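Local coordinates for protein 5-Carboxyvanillate Decarboxylase (Novosphingobium aromaticivorans, PDB 4QRN) that probably catalyses the metal-dependent decarboxylation of 5-carboxyvanillate to vanillate, and here binds manganese and a nitro analogue of the substrate, at residues G71-S76 with Y337-V342; L85-D90 with I96-A101; R55-G60 with K64-L69. One frame throughout, in Å; residues are numbered along the deposited sequence.

Contact 1 (G71-S76 with Y337-V342). With 1DF (4-hydroxy-3-methoxy-5-nitrobenzoic acid), chain F.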
loop_
_atom_site.group_PDB
_atom_site.type_symbol
_atom_site.label_atom_id
_atom_site.label_comp_id
_atom_site.label_asym_id
_atom_site.label_seq_id
_atom_site.Cartn_x
_atom_site.Cartn_y
_atom_site.Cartn_z
ATOM N N GLY A 71 -22.966 -5.409 5.345
ATOM C CA GLY A 71 -23.846 -6.384 4.715
ATOM C C GLY A 71 -23.278 -7.786 4.932
ATOM O O GLY A 71 -23.992 -8.756 5.219
ATOM N N PHE A 72 -21.959 -7.909 4.828
ATOM C CA PHE A 72 -21.301 -9.201 5.066
ATOM C C PHE A 72 -21.380 -9.624 6.535
ATOM O O PHE A 72 -21.953 -10.670 6.851
ATOM C CB PHE A 72 -19.837 -9.177 4.580
ATOM C CG PHE A 72 -19.091 -10.468 4.828
ATOM C CD1 PHE A 72 -19.386 -11.602 4.075
ATOM C CD2 PHE A 72 -18.118 -10.562 5.817
ATOM C CE1 PHE A 72 -18.697 -12.795 4.298
ATOM C CE2 PHE A 72 -17.439 -11.750 6.047
ATOM C CZ PHE A 72 -17.733 -12.871 5.286
ATOM N N TYR A 73 -20.838 -8.839 7.457
ATOM C CA TYR A 73 -20.783 -9.344 8.827
ATOM C C TYR A 73 -22.151 -9.484 9.461
ATOM O O TYR A 73 -22.360 -10.401 10.259
ATOM C CB TYR A 73 -19.832 -8.517 9.728
ATOM C CG TYR A 73 -18.400 -8.799 9.370
ATOM C CD1 TYR A 73 -17.864 -10.073 9.558
ATOM C CD2 TYR A 73 -17.597 -7.824 8.807
ATOM C CE1 TYR A 73 -16.570 -10.359 9.162
ATOM C CE2 TYR A 73 -16.305 -8.110 8.414
ATOM C CZ TYR A 73 -15.802 -9.367 8.587
ATOM O OH TYR A 73 -14.532 -9.669 8.171
ATOM N N ALA A 74 -23.083 -8.605 9.133
ATOM C CA ALA A 74 -24.370 -8.664 9.801
ATOM C C ALA A 74 -25.312 -9.699 9.191
ATOM O O ALA A 74 -26.268 -10.092 9.852
ATOM C CB ALA A 74 -25.021 -7.285 9.796
ATOM N N GLN A 75 -25.050 -10.160 7.964
ATOM C CA GLN A 75 -25.983 -11.066 7.268
ATOM C C GLN A 75 -25.373 -12.338 6.657
ATOM O O GLN A 75 -26.103 -13.244 6.284
ATOM C CB GLN A 75 -26.721 -10.306 6.173
ATOM C CG GLN A 75 -27.381 -9.032 6.675
ATOM C CD GLN A 75 -28.093 -8.276 5.576
ATOM O OE1 GLN A 75 -29.275 -7.960 5.694
ATOM N NE2 GLN A 75 -27.376 -7.973 4.500
ATOM N N SER A 76 -24.054 -12.427 6.516
ATOM C CA SER A 76 -23.481 -13.623 5.914
ATOM C C SER A 76 -23.744 -14.839 6.785
ATOM O O SER A 76 -23.575 -14.765 8.001
ATOM C CB SER A 76 -21.966 -13.468 5.767
ATOM O OG SER A 76 -21.352 -14.723 5.457
ATOM N N TYR A 337 -8.610 -9.145 17.572
ATOM C CA TYR A 337 -9.775 -9.948 17.946
ATOM C C TYR A 337 -11.045 -9.137 17.657
ATOM O O TYR A 337 -11.083 -7.952 17.966
ATOM C CB TYR A 337 -9.701 -10.243 19.420
ATOM C CG TYR A 337 -10.872 -11.013 19.980
ATOM C CD1 TYR A 337 -12.002 -10.357 20.485
ATOM C CD2 TYR A 337 -10.842 -12.407 20.038
ATOM C CE1 TYR A 337 -13.053 -11.057 21.054
ATOM C CE2 TYR A 337 -11.909 -13.129 20.603
ATOM C CZ TYR A 337 -13.003 -12.439 21.116
ATOM O OH TYR A 337 -14.057 -13.107 21.715
ATOM N N PRO A 338 -12.112 -9.751 17.120
ATOM C CA PRO A 338 -12.270 -11.172 16.787
ATOM C C PRO A 338 -12.064 -11.458 15.306
ATOM O O PRO A 338 -12.305 -12.592 14.876
ATOM C CB PRO A 338 -13.719 -11.434 17.206
ATOM C CG PRO A 338 -14.433 -10.169 16.804
ATOM C CD PRO A 338 -13.422 -9.057 17.117
ATOM N N TYR A 339 -11.671 -10.445 14.536
ATOM C CA TYR A 339 -11.460 -10.624 13.111
ATOM C C TYR A 339 -10.325 -11.578 12.783
ATOM O O TYR A 339 -10.322 -12.216 11.727
ATOM C CB TYR A 339 -11.231 -9.265 12.435
ATOM C CG TYR A 339 -12.439 -8.359 12.615
ATOM C CD1 TYR A 339 -13.591 -8.555 11.860
ATOM C CD2 TYR A 339 -12.435 -7.313 13.535
ATOM C CE1 TYR A 339 -14.715 -7.767 12.031
ATOM C CE2 TYR A 339 -13.565 -6.509 13.731
ATOM C CZ TYR A 339 -14.686 -6.736 12.949
ATOM O OH TYR A 339 -15.800 -5.963 13.090
ATOM N N GLN A 340 -9.341 -11.655 13.673
ATOM C CA GLN A 340 -8.186 -12.504 13.474
ATOM C C GLN A 340 -7.776 -13.123 14.815
ATOM O O GLN A 340 -6.752 -12.768 15.403
ATOM C CB GLN A 340 -7.062 -11.715 12.811
ATOM C CG GLN A 340 -5.968 -12.603 12.251
ATOM C CD GLN A 340 -5.197 -11.929 11.126
ATOM O OE1 GLN A 340 -5.660 -10.954 10.522
ATOM N NE2 GLN A 340 -3.996 -12.440 10.858
ATOM N N TYR A 341 -8.606 -14.045 15.295
ATOM C CA TYR A 341 -8.433 -14.691 16.596
ATOM C C TYR A 341 -7.804 -16.053 16.364
ATOM O O TYR A 341 -8.498 -17.008 16.041
ATOM C CB TYR A 341 -9.813 -14.837 17.253
ATOM C CG TYR A 341 -9.822 -15.587 18.563
ATOM C CD1 TYR A 341 -8.972 -15.234 19.610
ATOM C CD2 TYR A 341 -10.703 -16.638 18.771
ATOM C CE1 TYR A 341 -8.986 -15.901 20.822
ATOM C CE2 TYR A 341 -10.729 -17.326 19.975
ATOM C CZ TYR A 341 -9.868 -16.961 20.998
ATOM O OH TYR A 341 -9.875 -17.647 22.189
ATOM N N VAL A 342 -6.486 -16.134 16.489
ATOM C CA VAL A 342 -5.755 -17.326 16.058
ATOM C C VAL A 342 -4.713 -17.693 17.095
ATOM O O VAL A 342 -3.680 -17.047 17.222
ATOM C CB VAL A 342 -5.057 -17.104 14.690
ATOM C CG1 VAL A 342 -4.482 -18.419 14.198
ATOM C CG2 VAL A 342 -6.013 -16.456 13.662
HETATM C C1 1DF F . -11.777 -6.708 9.566
HETATM C CO1 1DF F . -10.474 -6.558 9.949
HETATM C CO2 1DF F . -12.745 -5.797 10.045
HETATM C CM1 1DF F . -10.208 -5.524 10.908
HETATM C CM2 1DF F . -12.461 -4.916 11.068
HETATM O OM 1DF F . -13.373 -4.049 11.602
HETATM C CZ 1DF F . -11.191 -4.842 11.621
HETATM C CC 1DF F . -12.198 -7.752 8.599
HETATM C CV 1DF F . -14.606 -3.886 10.900
HETATM O O1 1DF F . -11.508 -8.854 8.559
HETATM O O2 1DF F . -13.190 -7.542 7.893
HETATM O O3 1DF F . -10.932 -4.150 12.691
HETATM N N 1DF F . -8.780 -5.055 10.929
HETATM O O11 1DF F . -8.424 -4.111 11.577
HETATM O O22 1DF F . -7.986 -5.592 10.107
#
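The hydroxyl of Tyr73 is gripped twice: OH donates a short hydrogen bond of 2.5 Å to carboxylate oxygen O2 of the bound nitrobenzoate (1DF), and it is also hydrogen-bonded to Arg80. O2 sits at the edge of the Tyr73 ring, near its plane, and leaves the two faces to other rings. On one of them Phe72 CD2 lies over the centre, 3.6 Å above the plane; on the opposite face comes Tyr339, edge first. This is a T-shaped pair, with centroids 5.4 Å apart and planes at 69°, and Tyr339 CE1 stands 4.0 Å from Tyr73 CZ. Helix 64-75 thus meets the loop that follows strand 331-332 in the amidohydrolase fold, the same loop region that supplies the manganese ligand Asp336. Just upstream, the peptide bond between Tyr337 and Pro338 is cis. Tyr339 has its CG beside the backbone N (chi1 -61°), which lays the ring flat along the inhibitor. Ring carbon CM2 of the inhibitor lies over the centre of the Tyr339 ring, 3.2 Å above its plane, while the methoxy carbon CV comes within 3.2 Å of Tyr339 OH. That hydroxyl is hydrogen-bonded to Thr112, which tethers the far end of the ring; the inhibitor stacked on its face bears on its rotation. The inhibitor is also hydrogen-bonded to Arg80 of the same chain and to Arg274 of the second subunit.

Contact 2 (L85-D90 with I96-A101)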
loop_
_atom_site.group_PDB
_atom_site.type_symbol
_atom_site.label_atom_id
_atom_site.label_comp_id
_atom_site.label_asym_id
_atom_site.label_seq_id
_atom_site.Cartn_x
_atom_site.Cartn_y
_atom_site.Cartn_z
ATOM N N LEU A 85 -19.528 -11.892 14.572
ATOM C CA LEU A 85 -20.581 -11.022 15.073
ATOM C C LEU A 85 -20.887 -11.372 16.529
ATOM O O LEU A 85 -21.060 -10.475 17.363
ATOM C CB LEU A 85 -21.811 -11.149 14.174
ATOM C CG LEU A 85 -22.991 -10.252 14.506
ATOM C CD1 LEU A 85 -22.593 -8.797 14.403
ATOM C CD2 LEU A 85 -24.178 -10.602 13.585
ATOM N N GLU A 86 -20.964 -12.664 16.839
ATOM C CA GLU A 86 -21.195 -13.068 18.214
ATOM C C GLU A 86 -20.117 -12.543 19.160
ATOM O O GLU A 86 -20.389 -12.007 20.242
ATOM C CB GLU A 86 -21.236 -14.593 18.301
ATOM C CG GLU A 86 -22.482 -15.203 17.730
ATOM C CD GLU A 86 -22.513 -16.723 17.863
ATOM O OE1 GLU A 86 -21.710 -17.293 18.648
ATOM O OE2 GLU A 86 -23.362 -17.353 17.188
ATOM N N ARG A 87 -18.866 -12.708 18.765
ATOM C CA ARG A 87 -17.765 -12.269 19.620
ATOM C C ARG A 87 -17.736 -10.746 19.755
ATOM O O ARG A 87 -17.457 -10.241 20.855
ATOM C CB ARG A 87 -16.422 -12.807 19.107
ATOM C CG ARG A 87 -16.255 -14.295 19.397
ATOM C CD ARG A 87 -15.003 -14.830 18.770
ATOM N NE ARG A 87 -14.738 -16.172 19.262
ATOM C CZ ARG A 87 -14.299 -17.180 18.528
ATOM N NH1 ARG A 87 -14.049 -17.022 17.236
ATOM N NH2 ARG A 87 -14.107 -18.353 19.120
ATOM N N LEU A 88 -17.978 -10.019 18.670
ATOM C CA LEU A 88 -17.980 -8.557 18.763
ATOM C C LEU A 88 -18.925 -8.060 19.829
ATOM O O LEU A 88 -18.635 -7.094 20.541
ATOM C CB LEU A 88 -18.425 -7.943 17.433
ATOM C CG LEU A 88 -17.378 -7.906 16.317
ATOM C CD1 LEU A 88 -18.077 -7.508 15.009
ATOM C CD2 LEU A 88 -16.262 -6.915 16.643
ATOM N N LEU A 89 -20.091 -8.706 19.921
ATOM C CA LEU A 89 -21.165 -8.194 20.772
ATOM C C LEU A 89 -20.948 -8.490 22.254
ATOM O O LEU A 89 -21.623 -7.897 23.105
ATOM C CB LEU A 89 -22.512 -8.731 20.281
ATOM C CG LEU A 89 -22.954 -8.119 18.940
ATOM C CD1 LEU A 89 -24.070 -8.955 18.314
ATOM C CD2 LEU A 89 -23.366 -6.659 19.061
ATOM N N ASP A 90 -20.015 -9.385 22.576
ATOM C CA ASP A 90 -19.791 -9.759 23.975
ATOM C C ASP A 90 -18.702 -8.881 24.585
ATOM O O ASP A 90 -17.629 -8.731 24.004
ATOM C CB ASP A 90 -19.383 -11.217 24.094
ATOM C CG ASP A 90 -19.437 -11.702 25.527
ATOM O OD1 ASP A 90 -20.515 -12.183 25.931
ATOM O OD2 ASP A 90 -18.431 -11.606 26.266
ATOM N N ILE A 96 -13.690 -12.737 27.901
ATOM C CA ILE A 96 -12.641 -13.052 28.862
ATOM C C ILE A 96 -12.137 -14.481 28.663
ATOM O O ILE A 96 -10.937 -14.716 28.703
ATOM C CB ILE A 96 -13.155 -12.858 30.295
ATOM C CG1 ILE A 96 -13.403 -11.377 30.588
ATOM C CG2 ILE A 96 -12.207 -13.509 31.324
ATOM C CD1 ILE A 96 -12.188 -10.561 30.782
ATOM N N ALA A 97 -13.048 -15.432 28.471
ATOM C CA ALA A 97 -12.634 -16.817 28.241
ATOM C C ALA A 97 -11.793 -16.924 26.954
ATOM O O ALA A 97 -10.825 -17.689 26.911
ATOM C CB ALA A 97 -13.850 -17.720 28.185
ATOM N N ASP A 98 -12.182 -16.192 25.916
ATOM C CA ASP A 98 -11.418 -16.232 24.681
ATOM C C ASP A 98 -10.008 -15.664 24.890
ATOM O O ASP A 98 -9.036 -16.166 24.305
ATOM C CB ASP A 98 -12.138 -15.452 23.562
ATOM C CG ASP A 98 -13.284 -16.241 22.915
ATOM O OD1 ASP A 98 -13.497 -17.430 23.245
ATOM O OD2 ASP A 98 -13.970 -15.660 22.044
ATOM N N MET A 99 -9.897 -14.601 25.674
ATOM C CA MET A 99 -8.597 -14.064 26.027
ATOM C C MET A 99 -7.802 -15.073 26.844
ATOM O O MET A 99 -6.619 -15.326 26.571
ATOM C CB MET A 99 -8.753 -12.763 26.802
ATOM C CG MET A 99 -9.273 -11.614 25.928
ATOM S SD MET A 99 -9.845 -10.173 26.834
ATOM C CE MET A 99 -8.335 -9.643 27.645
ATOM N N ASP A 100 -8.439 -15.665 27.859
ATOM C CA ASP A 100 -7.761 -16.627 28.704
ATOM C C ASP A 100 -7.215 -17.781 27.847
ATOM O O ASP A 100 -6.111 -18.285 28.085
ATOM C CB ASP A 100 -8.716 -17.167 29.763
ATOM C CG ASP A 100 -9.045 -16.152 30.861
ATOM O OD1 ASP A 100 -8.327 -15.139 31.015
ATOM O OD2 ASP A 100 -10.012 -16.416 31.620
ATOM N N ALA A 101 -7.988 -18.230 26.865
ATOM C CA ALA A 101 -7.599 -19.369 26.034
ATOM C C ALA A 101 -6.417 -19.076 25.122
ATOM O O ALA A 101 -5.822 -20.005 24.571
ATOM C CB ALA A 101 -8.788 -19.848 25.214
HETATM O O HOH W 1 -15.449 -18.482 21.712
#
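Asp98 and Arg87 form a salt bridge across a helix-loop-helix unit, in which helix 79-89 gives way, through a short turn, to helix 93-101. The two helices approach here without packing closely: the nearest CA atoms, those of Arg87 and Asp98, are still 9.0 Å apart, and the long arginine does most of the bridging. Along 96-101, Ile96 comes first, and its side chain packs on Phe147 of strand 147-149. Asp98 points at helix 79-89. Its CG stands beside the backbone N (chi1 -79°), and this carries the carboxylate out to meet Arg87, whose chain runs extended from CG to NE and crosses the aspartate at about a right angle. Arg87 NE donates to Asp98 OD2 over 2.9 Å. The bond is bent, with an N-H...O angle of 134°; it reaches OD2 on the syn side but from well out of the carboxylate plane. The two flat groups stand 69° apart, so this is a single-point bridge and not the coplanar, two-pronged pairing that an arginine can make with a carboxylate. Asp98 OD2 has a second partner, the hydroxyl of Tyr337, and that tyrosine also packs against Arg87. Two groups gripping one oxygen probably help keep Asp98 ionised. Met99, about a turn after Ile96, packs on the same Phe147. Further on, Asp100 turns to another side of the helix and makes a salt bridge with Arg146. The other carboxylate oxygen of Asp98 is linked to the arginine through solvent: a water accepts a hydrogen bond from Arg87 NH2 at 2.9 Å and donates one to Asp98 OD1 at 2.7 Å.

Contact 3 (R55-G60 with K64-L69)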
loop_
_atom_site.group_PDB
_atom_site.type_symbol
_atom_site.label_atom_id
_atom_site.label_comp_id
_atom_site.label_asym_id
_atom_site.label_seq_id
_atom_site.Cartn_x
_atom_site.Cartn_y
_atom_site.Cartn_z
ATOM N N ARG A 55 -30.243 -0.586 8.840
ATOM C CA ARG A 55 -31.241 0.390 8.413
ATOM C C ARG A 55 -30.737 1.200 7.221
ATOM O O ARG A 55 -31.487 1.439 6.264
ATOM C CB ARG A 55 -31.579 1.312 9.589
ATOM C CG ARG A 55 -32.716 2.281 9.319
ATOM C CD ARG A 55 -32.802 3.291 10.444
ATOM N NE ARG A 55 -31.802 4.344 10.300
ATOM C CZ ARG A 55 -31.226 4.981 11.312
ATOM N NH1 ARG A 55 -31.461 4.634 12.570
ATOM N NH2 ARG A 55 -30.371 5.965 11.076
ATOM N N MET A 56 -29.477 1.634 7.276
ATOM C CA MET A 56 -28.892 2.432 6.204
ATOM C C MET A 56 -28.734 1.615 4.934
ATOM O O MET A 56 -28.913 2.131 3.819
ATOM C CB MET A 56 -27.519 2.964 6.648
ATOM C CG MET A 56 -27.644 3.991 7.761
ATOM S SD MET A 56 -26.045 4.593 8.371
ATOM C CE MET A 56 -25.343 5.357 6.917
ATOM N N ILE A 57 -28.419 0.332 5.081
ATOM C CA ILE A 57 -28.347 -0.539 3.918
ATOM C C ILE A 57 -29.743 -0.682 3.291
ATOM O O ILE A 57 -29.910 -0.557 2.068
ATOM C CB ILE A 57 -27.720 -1.888 4.275
ATOM C CG1 ILE A 57 -26.242 -1.681 4.662
ATOM C CG2 ILE A 57 -27.852 -2.878 3.110
ATOM C CD1 ILE A 57 -25.618 -2.895 5.335
ATOM N N ARG A 58 -30.753 -0.903 4.132
ATOM C CA ARG A 58 -32.121 -1.089 3.647
ATOM C C ARG A 58 -32.650 0.165 2.966
ATOM O O ARG A 58 -33.373 0.073 1.964
ATOM C CB ARG A 58 -33.061 -1.438 4.801
ATOM C CG ARG A 58 -32.936 -2.836 5.363
ATOM C CD ARG A 58 -34.169 -3.199 6.201
ATOM N NE ARG A 58 -34.537 -2.150 7.160
ATOM C CZ ARG A 58 -34.092 -2.066 8.415
ATOM N NH1 ARG A 58 -33.240 -2.965 8.905
ATOM N NH2 ARG A 58 -34.504 -1.069 9.188
ATOM N N ASP A 59 -32.311 1.339 3.501
ATOM C CA ASP A 59 -32.895 2.571 2.964
ATOM C C ASP A 59 -32.028 3.256 1.907
ATOM O O ASP A 59 -32.420 4.286 1.371
ATOM C CB ASP A 59 -33.366 3.536 4.066
ATOM C CG ASP A 59 -32.249 4.251 4.770
ATOM O OD1 ASP A 59 -31.091 4.217 4.315
ATOM O OD2 ASP A 59 -32.556 4.900 5.793
ATOM N N GLY A 60 -30.897 2.653 1.563
ATOM C CA GLY A 60 -30.062 3.175 0.495
ATOM C C GLY A 60 -29.136 4.316 0.872
ATOM O O GLY A 60 -28.488 4.874 -0.002
ATOM N N LYS A 64 -21.028 2.433 -0.276
ATOM C CA LYS A 64 -20.714 1.113 -0.806
ATOM C C LYS A 64 -19.885 0.288 0.167
ATOM O O LYS A 64 -20.032 -0.938 0.250
ATOM C CB LYS A 64 -19.975 1.238 -2.143
ATOM C CG LYS A 64 -20.867 1.805 -3.253
ATOM C CD LYS A 64 -20.142 1.777 -4.590
ATOM C CE LYS A 64 -20.965 2.343 -5.714
ATOM N NZ LYS A 64 -20.357 1.970 -7.009
ATOM N N GLY A 65 -18.999 0.946 0.903
ATOM C CA GLY A 65 -18.185 0.238 1.868
ATOM C C GLY A 65 -19.024 -0.372 2.980
ATOM O O GLY A 65 -18.734 -1.485 3.425
ATOM N N MET A 66 -20.018 0.356 3.479
ATOM C CA MET A 66 -20.864 -0.178 4.534
ATOM C C MET A 66 -21.665 -1.362 3.991
ATOM O O MET A 66 -21.826 -2.375 4.687
ATOM C CB MET A 66 -21.789 0.904 5.101
ATOM C CG MET A 66 -22.756 0.361 6.136
ATOM S SD MET A 66 -23.813 1.605 6.881
ATOM C CE MET A 66 -22.615 2.549 7.799
ATOM N N VAL A 67 -22.219 -1.228 2.782
ATOM C CA VAL A 67 -22.925 -2.353 2.191
ATOM C C VAL A 67 -22.006 -3.568 2.130
ATOM O O VAL A 67 -22.407 -4.681 2.472
ATOM C CB VAL A 67 -23.490 -1.995 0.797
ATOM C CG1 VAL A 67 -24.074 -3.234 0.103
ATOM C CG2 VAL A 67 -24.536 -0.868 0.909
ATOM N N SER A 68 -20.781 -3.362 1.663
ATOM C CA SER A 68 -19.854 -4.485 1.516
ATOM C C SER A 68 -19.463 -5.089 2.862
ATOM O O SER A 68 -19.548 -6.293 3.058
ATOM C CB SER A 68 -18.625 -3.995 0.784
ATOM O OG SER A 68 -17.688 -5.046 0.671
ATOM N N LEU A 69 -19.020 -4.254 3.788
ATOM C CA LEU A 69 -18.450 -4.734 5.040
ATOM C C LEU A 69 -19.528 -5.234 6.001
ATOM O O LEU A 69 -19.438 -6.356 6.520
ATOM C CB LEU A 69 -17.666 -3.581 5.693
ATOM C CG LEU A 69 -16.962 -3.871 7.014
ATOM C CD1 LEU A 69 -15.866 -4.901 6.810
ATOM C CD2 LEU A 69 -16.402 -2.581 7.587
#
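A tight helix-loop-helix corner joins helix 47-59 to helix 64-75, and inside its bend Met56 and Ile57 of the first helix meet Met66 and Val67 of the second. The chain leaves the first helix through a Schellman motif at Gly60, whose positive phi of 82° ends the helix and lets the chain turn off within a few residues. The short helical segments then run at 114° to one another, their axes 9.9 Å apart at closest approach. On the buried side, the two methionines cross at about a right angle and touch through their ends. Met56 SD and Met66 SD are 4.0 Å apart, and Met56 CE lies equally far from Met66 CE. The chains reach this meeting by different routes: Met66 puts CG anti to its backbone N (chi1 176°), whereas Met56 has CG beside the N, and both then bend at chi3, so that sulfur and methyl of one lie beside sulfur and methyl of the other. Ile57 fills the middle of the contact. Its CD1 methyl lies against the backbone of the second helix, 3.9 Å from Met66 O and 4.2 Å from Val67 CA. Val67, at the outer margin, offers CG2 to Ile57 CG1 at 4.2 Å. Met66 also packs on Pro118, and Met56 on Thr61 and Ala62 of the turn. At the end of the second segment, Leu69 lines the ligand pocket and touches Arg287 of the second subunit. No hydrogen bond or salt bridge spans the two segments; about 209 Å² of surface is buried between them, and the corner is held across this face by dispersion, with water kept from the two buried methionines, while Val67 stays on the solvent side.

How the contacts relate
From the N terminus, contact 3 closes first, a very short loop where the chain turns from helix 47-59 into helix 64-75. The same second helix runs on to open contact 1, and where the two meet Ile57 CD1 packs 3.7 Å from Gly71 N. Contact 1 spans 260 intervening residues before 337-342 returns to the pocket. Contact 2, between helices 79-89 and 93-101, lies wholly within that span, so it nests in contact 1, while contact 3 stands in series with both; none cross. The late loop also binds contact 2's helices: Tyr341 OH probably hydrogen-bonds to Asp98 O at 2.7 Å, and Tyr339 packs on Leu88. Early helices and a late barrel loop are thereby joined.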